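Local coordinates for 190aa long hypothetical protein (Pyrococcus horikoshii, PDB 2DDZ) that is of unknown function but forms a hexamer, has a fold probably related to class II aminoacyl-tRNA synthetases, and binds guanidine in the crystal, at residues R13-A26 with D66-H78. Sequence-based numbering, arbitrary orientation.
Sequences RIDYDGSAIRSHWA and DDMVHYILELFWH
Ile72, in the middle of strand 68-75, reaches the indole of Trp25. Its CD1 lies over one face of the six-membered ring, 3.7 Å from the centroid, while Ile72 CG2 meets Trp25 CE3 at 3.6 Å. The two branches divide the work because CG1 sits beside the backbone N (chi1 -76°), leaving CG2 anti to it. On the same side of the sheet, two residues back, Tyr16 CB sits over one face of the His70 ring, though modelled too close for its exact placing to be trusted. The phenol itself runs on obliquely, its plane turned 38° from the imidazole, and its hydroxyl hydrogen-bonds a glycerol probably left from crystallisation. Strand 68-75 is an inner strand of the mixed sheet, paired antiparallel with 36-45 and 131-139. Segment 13-26 covers one face of it with a loop, the 3-10 turn 19-21 and the start of helix 25-30; helices 81-100 and 161-184 pack on the other. This fits the family's place in the class II tRNA synthetase clan. Just past the end of the strand, Phe76 crosses His24 at about a right angle, His24 CE1 lying 3.7 Å from Phe76 CE2. Between these pairs the extended Glu74 brings its buried carboxylate beside the N-terminal end of helix 25-30, whose dipole would probably favour its negative charge. His24, the N-cap residue, gives its backbone N-H to the syn lone pair of Glu74 OE2 (2.8 Å, 165°), with a weak second bond to OE1. Ser131 OG also bonds OE2, and a water links the carboxylate to the helix, accepting from Ala26 N and donating to Glu74 OE1 at 2.6 Å.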
ATOM      1  N   ARG E  13     -31.470 -22.088   7.425  1.00 52.17           N
ATOM      2  CA  ARG E  13     -30.122 -22.620   7.345  1.00 54.11           C
ATOM      3  C   ARG E  13     -29.572 -22.278   5.978  1.00 50.93           C
ATOM      4  O   ARG E  13     -30.309 -22.225   4.995  1.00 47.86           O
ATOM      5  CB  ARG E  13     -30.107 -24.139   7.494  1.00 50.77           C
ATOM      6  CG  ARG E  13     -30.534 -24.625   8.845  1.00 62.00           C
ATOM      7  CD  ARG E  13     -29.891 -25.960   9.163  1.00 66.04           C
ATOM      8  NE  ARG E  13     -30.314 -26.468  10.467  1.00 80.43           N
ATOM      9  CZ  ARG E  13     -30.304 -25.764  11.597  1.00 80.15           C
ATOM     10  NH1 ARG E  13     -30.711 -26.323  12.725  1.00 77.80           N
ATOM     11  NH2 ARG E  13     -29.891 -24.507  11.600  1.00 81.83           N
ATOM     12  N   ILE E  14     -28.271 -22.043   5.929  1.00 48.30           N
ATOM     13  CA  ILE E  14     -27.594 -21.734   4.683  1.00 45.72           C
ATOM     14  C   ILE E  14     -26.380 -22.639   4.656  1.00 44.07           C
ATOM     15  O   ILE E  14     -25.636 -22.688   5.636  1.00 36.11           O
ATOM     16  CB  ILE E  14     -27.121 -20.272   4.643  1.00 50.09           C
ATOM     17  CG1 ILE E  14     -28.314 -19.325   4.774  1.00 42.35           C
ATOM     18  CG2 ILE E  14     -26.410 -20.009   3.339  1.00 29.63           C
ATOM     19  CD1 ILE E  14     -29.357 -19.549   3.693  1.00 72.18           C
ATOM     20  N   ASP E  15     -26.181 -23.364   3.556  1.00 42.82           N
ATOM     21  CA  ASP E  15     -25.037 -24.268   3.455  1.00 44.87           C
ATOM     22  C   ASP E  15     -23.777 -23.589   2.904  1.00 46.68           C
ATOM     23  O   ASP E  15     -23.835 -22.759   1.995  1.00 42.65           O
ATOM     24  CB  ASP E  15     -25.385 -25.491   2.592  1.00 42.79           C
ATOM     25  CG  ASP E  15     -26.598 -26.263   3.120  1.00 54.63           C
ATOM     26  OD1 ASP E  15     -26.683 -26.490   4.346  1.00 41.55           O
ATOM     27  OD2 ASP E  15     -27.463 -26.648   2.302  1.00 49.02           O
ATOM     28  N   TYR E  16     -22.633 -23.956   3.466  1.00 47.54           N
ATOM     29  CA  TYR E  16     -21.355 -23.397   3.043  1.00 38.23           C
ATOM     30  C   TYR E  16     -20.651 -24.340   2.067  1.00 38.71           C
ATOM     31  O   TYR E  16     -20.234 -25.434   2.443  1.00 42.66           O
ATOM     32  CB  TYR E  16     -20.464 -23.171   4.266  1.00 35.23           C
ATOM     33  CG  TYR E  16     -19.114 -22.572   3.945  1.00 46.16           C
ATOM     34  CD1 TYR E  16     -19.009 -21.273   3.452  1.00 40.01           C
ATOM     35  CD2 TYR E  16     -17.941 -23.308   4.129  1.00 44.44           C
ATOM     36  CE1 TYR E  16     -17.767 -20.722   3.146  1.00 49.44           C
ATOM     37  CE2 TYR E  16     -16.697 -22.770   3.829  1.00 41.78           C
ATOM     38  CZ  TYR E  16     -16.619 -21.477   3.337  1.00 45.66           C
ATOM     39  OH  TYR E  16     -15.403 -20.932   3.022  1.00 47.26           O
ATOM     40  N   ASP E  17     -20.529 -23.926   0.812  1.00 32.63           N
ATOM     41  CA  ASP E  17     -19.841 -24.752  -0.172  1.00 38.78           C
ATOM     42  C   ASP E  17     -18.533 -24.052  -0.566  1.00 44.23           C
ATOM     43  O   ASP E  17     -17.897 -24.394  -1.575  1.00 36.14           O
ATOM     44  CB  ASP E  17     -20.736 -24.987  -1.397  1.00 35.59           C
ATOM     45  CG  ASP E  17     -20.985 -23.730  -2.205  1.00 44.04           C
ATOM     46  OD1 ASP E  17     -21.124 -22.640  -1.612  1.00 51.99           O
ATOM     47  OD2 ASP E  17     -21.061 -23.837  -3.446  1.00 47.99           O
ATOM     48  N   GLY E  18     -18.143 -23.083   0.266  1.00 38.39           N
ATOM     49  CA  GLY E  18     -16.928 -22.319   0.054  1.00 31.85           C
ATOM     50  C   GLY E  18     -17.090 -21.006  -0.700  1.00 32.77           C
ATOM     51  O   GLY E  18     -16.274 -20.095  -0.529  1.00 38.36           O
ATOM     52  N   SER E  19     -18.134 -20.889  -1.520  1.00 36.37           N
ATOM     53  CA  SER E  19     -18.334 -19.678  -2.318  1.00 34.11           C
ATOM     54  C   SER E  19     -18.678 -18.420  -1.525  1.00 36.19           C
ATOM     55  O   SER E  19     -18.685 -17.320  -2.075  1.00 33.38           O
ATOM     56  CB  SER E  19     -19.396 -19.911  -3.410  1.00 31.91           C
ATOM     57  OG  SER E  19     -20.687 -20.113  -2.855  1.00 46.28           O
ATOM     58  N   ALA E  20     -18.959 -18.565  -0.237  1.00 36.69           N
ATOM     59  CA  ALA E  20     -19.274 -17.398   0.576  1.00 37.79           C
ATOM     60  C   ALA E  20     -17.998 -16.626   0.919  1.00 32.88           C
ATOM     61  O   ALA E  20     -18.054 -15.514   1.437  1.00 36.22           O
ATOM     62  CB  ALA E  20     -19.999 -17.821   1.846  1.00 34.79           C
ATOM     63  N   ILE E  21     -16.850 -17.222   0.607  1.00 34.86           N
ATOM     64  CA  ILE E  21     -15.549 -16.604   0.866  1.00 34.69           C
ATOM     65  C   ILE E  21     -15.265 -15.480  -0.122  1.00 35.56           C
ATOM     66  O   ILE E  21     -14.399 -14.642   0.121  1.00 36.26           O
ATOM     67  CB  ILE E  21     -14.401 -17.634   0.753  1.00 30.44           C
ATOM     68  CG1 ILE E  21     -13.180 -17.122   1.514  1.00 26.97           C
ATOM     69  CG2 ILE E  21     -14.065 -17.890  -0.721  1.00 30.39           C
ATOM     70  CD1 ILE E  21     -13.406 -17.029   3.007  1.00 27.43           C
ATOM     71  N   ARG E  22     -15.998 -15.463  -1.238  1.00 33.54           N
ATOM     72  CA  ARG E  22     -15.819 -14.422  -2.267  1.00 33.12           C
ATOM     73  C   ARG E  22     -16.144 -13.002  -1.806  1.00 37.12           C
ATOM     74  O   ARG E  22     -16.956 -12.782  -0.898  1.00 38.20           O
ATOM     75  CB  ARG E  22     -16.654 -14.705  -3.542  1.00 26.12           C
ATOM     76  CG  ARG E  22     -16.284 -16.050  -4.197  1.00 41.56           C
ATOM     77  CD  ARG E  22     -16.648 -16.055  -5.629  1.00 54.16           C
ATOM     78  NE  ARG E  22     -16.632 -17.325  -6.286  1.00 64.20           N
ATOM     79  CZ  ARG E  22     -16.774 -17.403  -7.609  1.00 79.33           C
ATOM     80  NH1 ARG E  22     -16.708 -18.580  -8.181  1.00 77.12           N
ATOM     81  NH2 ARG E  22     -17.002 -16.303  -8.340  1.00 83.52           N
ATOM     82  N   SER E  23     -15.555 -12.031  -2.497  1.00 30.49           N
ATOM     83  CA  SER E  23     -15.765 -10.634  -2.159  1.00 35.30           C
ATOM     84  C   SER E  23     -17.175 -10.166  -2.442  1.00 31.80           C
ATOM     85  O   SER E  23     -17.802 -10.592  -3.411  1.00 32.47           O
ATOM     86  CB  SER E  23     -14.763  -9.728  -2.897  1.00 29.85           C
ATOM     87  OG  SER E  23     -14.944  -9.753  -4.305  1.00 33.50           O
ATOM     88  N   HIS E  24     -17.652  -9.275  -1.578  1.00 23.41           N
ATOM     89  CA  HIS E  24     -18.978  -8.688  -1.675  1.00 26.74           C
ATOM     90  C   HIS E  24     -20.098  -9.709  -1.484  1.00 23.93           C
ATOM     91  O   HIS E  24     -21.241  -9.443  -1.822  1.00 37.91           O
ATOM     92  CB  HIS E  24     -19.139  -7.963  -3.014  1.00 23.17           C
ATOM     93  CG  HIS E  24     -18.339  -6.698  -3.124  1.00 32.07           C
ATOM     94  ND1 HIS E  24     -18.704  -5.527  -2.494  1.00 28.49           N
ATOM     95  CD2 HIS E  24     -17.216  -6.413  -3.825  1.00 25.55           C
ATOM     96  CE1 HIS E  24     -17.844  -4.573  -2.808  1.00 27.67           C
ATOM     97  NE2 HIS E  24     -16.932  -5.085  -3.615  1.00 33.41           N
ATOM     98  N   TRP E  25     -19.770 -10.865  -0.914  1.00 28.84           N
ATOM     99  CA  TRP E  25     -20.773 -11.897  -0.688  1.00 32.03           C
ATOM    100  C   TRP E  25     -21.959 -11.377   0.139  1.00 37.64           C
ATOM    101  O   TRP E  25     -23.113 -11.476  -0.283  1.00 35.94           O
ATOM    102  CB  TRP E  25     -20.149 -13.100   0.011  1.00 32.18           C
ATOM    103  CG  TRP E  25     -21.122 -14.201   0.252  1.00 36.70           C
ATOM    104  CD1 TRP E  25     -21.677 -15.017  -0.685  1.00 33.11           C
ATOM    105  CD2 TRP E  25     -21.689 -14.587   1.510  1.00 34.46           C
ATOM    106  NE1 TRP E  25     -22.555 -15.890  -0.092  1.00 32.88           N
ATOM    107  CE2 TRP E  25     -22.584 -15.649   1.255  1.00 28.96           C
ATOM    108  CE3 TRP E  25     -21.529 -14.139   2.826  1.00 28.64           C
ATOM    109  CZ2 TRP E  25     -23.318 -16.276   2.271  1.00 38.60           C
ATOM    110  CZ3 TRP E  25     -22.263 -14.765   3.843  1.00 31.78           C
ATOM    111  CH2 TRP E  25     -23.145 -15.821   3.555  1.00 29.53           C
ATOM    112  N   ALA E  26     -21.657 -10.823   1.314  1.00 33.80           N
ATOM    113  CA  ALA E  26     -22.667 -10.279   2.207  1.00 33.28           C
ATOM    114  C   ALA E  26     -23.498  -9.188   1.536  1.00 37.35           C
ATOM    115  O   ALA E  26     -24.712  -9.136   1.711  1.00 36.16           O
ATOM    116  CB  ALA E  26     -22.005  -9.723   3.490  1.00 27.67           C
ATOM    117  N   ASP E  66     -22.169 -32.100   8.341  1.00 42.69           N
ATOM    118  CA  ASP E  66     -23.594 -31.971   8.059  1.00 49.61           C
ATOM    119  C   ASP E  66     -24.220 -30.818   8.825  1.00 43.21           C
ATOM    120  O   ASP E  66     -25.272 -30.312   8.444  1.00 50.53           O
ATOM    121  CB  ASP E  66     -24.338 -33.273   8.387  1.00 57.67           C
ATOM    122  CG  ASP E  66     -23.993 -34.408   7.427  1.00 68.93           C
ATOM    123  OD1 ASP E  66     -24.036 -34.197   6.190  1.00 61.28           O
ATOM    124  OD2 ASP E  66     -23.685 -35.518   7.913  1.00 70.87           O
ATOM    125  N   ASP E  67     -23.566 -30.395   9.901  1.00 37.75           N
ATOM    126  CA  ASP E  67     -24.093 -29.315  10.718  1.00 40.06           C
ATOM    127  C   ASP E  67     -22.959 -28.490  11.325  1.00 41.32           C
ATOM    128  O   ASP E  67     -22.231 -28.962  12.202  1.00 33.13           O
ATOM    129  CB  ASP E  67     -24.971 -29.910  11.814  1.00 40.70           C
ATOM    130  CG  ASP E  67     -25.856 -28.885  12.461  1.00 50.89           C
ATOM    131  OD1 ASP E  67     -26.381 -28.016  11.729  1.00 56.90           O
ATOM    132  OD2 ASP E  67     -26.040 -28.958  13.694  1.00 55.76           O
ATOM    133  N   MET E  68     -22.843 -27.242  10.878  1.00 41.26           N
ATOM    134  CA  MET E  68     -21.767 -26.361  11.333  1.00 41.85           C
ATOM    135  C   MET E  68     -22.235 -24.913  11.471  1.00 39.99           C
ATOM    136  O   MET E  68     -23.148 -24.474  10.765  1.00 36.55           O
ATOM    137  CB  MET E  68     -20.621 -26.449  10.302  1.00 35.74           C
ATOM    138  CG  MET E  68     -19.265 -25.818  10.650  1.00 51.32           C
ATOM    139  SD  MET E  68     -18.045 -25.978   9.297  1.00 28.31           S
ATOM    140  CE  MET E  68     -17.412 -27.434   9.678  1.00 28.52           C
ATOM    141  N   VAL E  69     -21.623 -24.183  12.403  1.00 41.21           N
ATOM    142  CA  VAL E  69     -21.905 -22.759  12.594  1.00 43.05           C
ATOM    143  C   VAL E  69     -20.825 -22.043  11.758  1.00 47.98           C
ATOM    144  O   VAL E  69     -19.623 -22.229  11.993  1.00 41.80           O
ATOM    145  CB  VAL E  69     -21.765 -22.326  14.079  1.00 46.80           C
ATOM    146  CG1 VAL E  69     -21.833 -20.807  14.187  1.00 48.02           C
ATOM    147  CG2 VAL E  69     -22.882 -22.942  14.917  1.00 46.47           C
ATOM    148  N   HIS E  70     -21.251 -21.243  10.786  1.00 42.86           N
ATOM    149  CA  HIS E  70     -20.317 -20.540   9.905  1.00 43.48           C
ATOM    150  C   HIS E  70     -20.191 -19.054  10.195  1.00 43.97           C
ATOM    151  O   HIS E  70     -21.181 -18.382  10.521  1.00 37.89           O
ATOM    152  CB  HIS E  70     -20.755 -20.702   8.442  1.00 45.85           C
ATOM    153  CG  HIS E  70     -20.828 -22.124   7.981  1.00 50.48           C
ATOM    154  ND1 HIS E  70     -19.708 -22.863   7.660  1.00 46.23           N
ATOM    155  CD2 HIS E  70     -21.888 -22.949   7.794  1.00 46.28           C
ATOM    156  CE1 HIS E  70     -20.073 -24.078   7.296  1.00 52.09           C
ATOM    157  NE2 HIS E  70     -21.393 -24.157   7.368  1.00 50.36           N
ATOM    158  N   TYR E  71     -18.974 -18.536  10.070  1.00 39.48           N
ATOM    159  CA  TYR E  71     -18.743 -17.107  10.269  1.00 34.18           C
ATOM    160  C   TYR E  71     -18.061 -16.588   9.025  1.00 33.03           C
ATOM    161  O   TYR E  71     -16.989 -17.059   8.661  1.00 42.68           O
ATOM    162  CB  TYR E  71     -17.832 -16.814  11.467  1.00 39.64           C
ATOM    163  CG  TYR E  71     -18.316 -17.353  12.783  1.00 43.16           C
ATOM    164  CD1 TYR E  71     -18.243 -18.716  13.060  1.00 47.16           C
ATOM    165  CD2 TYR E  71     -18.832 -16.502  13.765  1.00 39.83           C
ATOM    166  CE1 TYR E  71     -18.666 -19.228  14.286  1.00 41.35           C
ATOM    167  CE2 TYR E  71     -19.264 -17.006  15.003  1.00 33.08           C
ATOM    168  CZ  TYR E  71     -19.173 -18.374  15.250  1.00 35.36           C
ATOM    169  OH  TYR E  71     -19.577 -18.894  16.453  1.00 37.69           O
ATOM    170  N   ILE E  72     -18.685 -15.625   8.367  1.00 32.52           N
ATOM    171  CA  ILE E  72     -18.101 -15.052   7.174  1.00 30.22           C
ATOM    172  C   ILE E  72     -17.849 -13.591   7.424  1.00 33.68           C
ATOM    173  O   ILE E  72     -18.768 -12.800   7.621  1.00 28.92           O
ATOM    174  CB  ILE E  72     -19.000 -15.240   5.965  1.00 35.63           C
ATOM    175  CG1 ILE E  72     -18.888 -16.688   5.505  1.00 30.45           C
ATOM    176  CG2 ILE E  72     -18.591 -14.293   4.839  1.00 31.34           C
ATOM    177  CD1 ILE E  72     -20.038 -17.087   4.693  1.00 62.74           C
ATOM    178  N   LEU E  73     -16.570 -13.254   7.427  1.00 34.60           N
ATOM    179  CA  LEU E  73     -16.135 -11.909   7.682  1.00 25.40           C
ATOM    180  C   LEU E  73     -15.530 -11.231   6.458  1.00 26.83           C
ATOM    181  O   LEU E  73     -14.777 -11.849   5.701  1.00 34.12           O
ATOM    182  CB  LEU E  73     -15.124 -11.945   8.820  1.00 41.91           C
ATOM    183  CG  LEU E  73     -14.475 -10.623   9.209  1.00 44.78           C
ATOM    184  CD1 LEU E  73     -15.545  -9.654   9.684  1.00 49.58           C
ATOM    185  CD2 LEU E  73     -13.448 -10.877  10.295  1.00 46.92           C
ATOM    186  N   GLU E  74     -15.893  -9.965   6.250  1.00 27.70           N
ATOM    187  CA  GLU E  74     -15.336  -9.183   5.154  1.00 28.79           C
ATOM    188  C   GLU E  74     -14.975  -7.792   5.658  1.00 27.26           C
ATOM    189  O   GLU E  74     -15.786  -7.092   6.253  1.00 24.79           O
ATOM    190  CB  GLU E  74     -16.293  -9.077   3.964  1.00 31.23           C
ATOM    191  CG  GLU E  74     -15.620  -8.440   2.732  1.00 24.05           C
ATOM    192  CD  GLU E  74     -16.334  -8.764   1.420  1.00 39.07           C
ATOM    193  OE1 GLU E  74     -17.561  -8.979   1.443  1.00 35.55           O
ATOM    194  OE2 GLU E  74     -15.678  -8.782   0.357  1.00 29.47           O
ATOM    195  N   LEU E  75     -13.725  -7.417   5.431  1.00 28.77           N
ATOM    196  CA  LEU E  75     -13.220  -6.127   5.859  1.00 31.13           C
ATOM    197  C   LEU E  75     -12.563  -5.405   4.693  1.00 34.01           C
ATOM    198  O   LEU E  75     -11.617  -5.899   4.071  1.00 36.29           O
ATOM    199  CB  LEU E  75     -12.206  -6.310   6.998  1.00 34.55           C
ATOM    200  CG  LEU E  75     -12.750  -6.963   8.270  1.00 38.65           C
ATOM    201  CD1 LEU E  75     -11.664  -7.037   9.310  1.00 41.13           C
ATOM    202  CD2 LEU E  75     -13.927  -6.151   8.796  1.00 37.80           C
ATOM    203  N   PHE E  76     -13.070  -4.220   4.409  1.00 28.73           N
ATOM    204  CA  PHE E  76     -12.541  -3.426   3.330  1.00 33.38           C
ATOM    205  C   PHE E  76     -11.387  -2.574   3.830  1.00 31.47           C
ATOM    206  O   PHE E  76     -11.476  -1.353   3.949  1.00 35.39           O
ATOM    207  CB  PHE E  76     -13.663  -2.586   2.729  1.00 33.82           C
ATOM    208  CG  PHE E  76     -14.745  -3.417   2.103  1.00 40.33           C
ATOM    209  CD1 PHE E  76     -15.764  -3.964   2.882  1.00 27.77           C
ATOM    210  CD2 PHE E  76     -14.712  -3.703   0.734  1.00 28.96           C
ATOM    211  CE1 PHE E  76     -16.741  -4.788   2.302  1.00 30.92           C
ATOM    212  CE2 PHE E  76     -15.686  -4.523   0.142  1.00 33.42           C
ATOM    213  CZ  PHE E  76     -16.699  -5.066   0.927  1.00 27.88           C
ATOM    214  N   TRP E  77     -10.305  -3.263   4.146  1.00 31.70           N
ATOM    215  CA  TRP E  77      -9.089  -2.646   4.633  1.00 41.45           C
ATOM    216  C   TRP E  77      -8.085  -2.928   3.545  1.00 41.78           C
ATOM    217  O   TRP E  77      -8.458  -3.408   2.481  1.00 47.70           O
ATOM    218  CB  TRP E  77      -8.658  -3.320   5.936  1.00 38.60           C
ATOM    219  CG  TRP E  77      -9.688  -3.208   7.024  1.00 45.00           C
ATOM    220  CD1 TRP E  77     -10.880  -2.535   6.967  1.00 44.40           C
ATOM    221  CD2 TRP E  77      -9.590  -3.734   8.352  1.00 45.22           C
ATOM    222  NE1 TRP E  77     -11.524  -2.604   8.177  1.00 43.76           N
ATOM    223  CE2 TRP E  77     -10.755  -3.334   9.045  1.00 50.18           C
ATOM    224  CE3 TRP E  77      -8.631  -4.501   9.026  1.00 43.03           C
ATOM    225  CZ2 TRP E  77     -10.983  -3.674  10.382  1.00 46.84           C
ATOM    226  CZ3 TRP E  77      -8.859  -4.839  10.353  1.00 37.34           C
ATOM    227  CH2 TRP E  77     -10.027  -4.424  11.016  1.00 42.48           C
ATOM    228  N   HIS E  78      -6.815  -2.636   3.795  1.00 40.25           N
ATOM    229  CA  HIS E  78      -5.805  -2.918   2.788  1.00 47.70           C
ATOM    230  C   HIS E  78      -5.802  -4.438   2.621  1.00 45.73           C
ATOM    231  O   HIS E  78      -5.641  -5.165   3.597  1.00 54.29           O
ATOM    232  CB  HIS E  78      -4.423  -2.455   3.249  1.00 51.57           C
ATOM    233  CG  HIS E  78      -3.380  -2.531   2.174  1.00 71.88           C
ATOM    234  ND1 HIS E  78      -2.033  -2.648   2.441  1.00 77.28           N
ATOM    235  CD2 HIS E  78      -3.493  -2.494   0.825  1.00 75.56           C
ATOM    236  CE1 HIS E  78      -1.361  -2.680   1.302  1.00 76.84           C
ATOM    237  NE2 HIS E  78      -2.224  -2.588   0.308  1.00 81.62           N
TER
HETATM  238  O   HOH W   1     -19.019 -10.926   2.399  1.00 34.16           O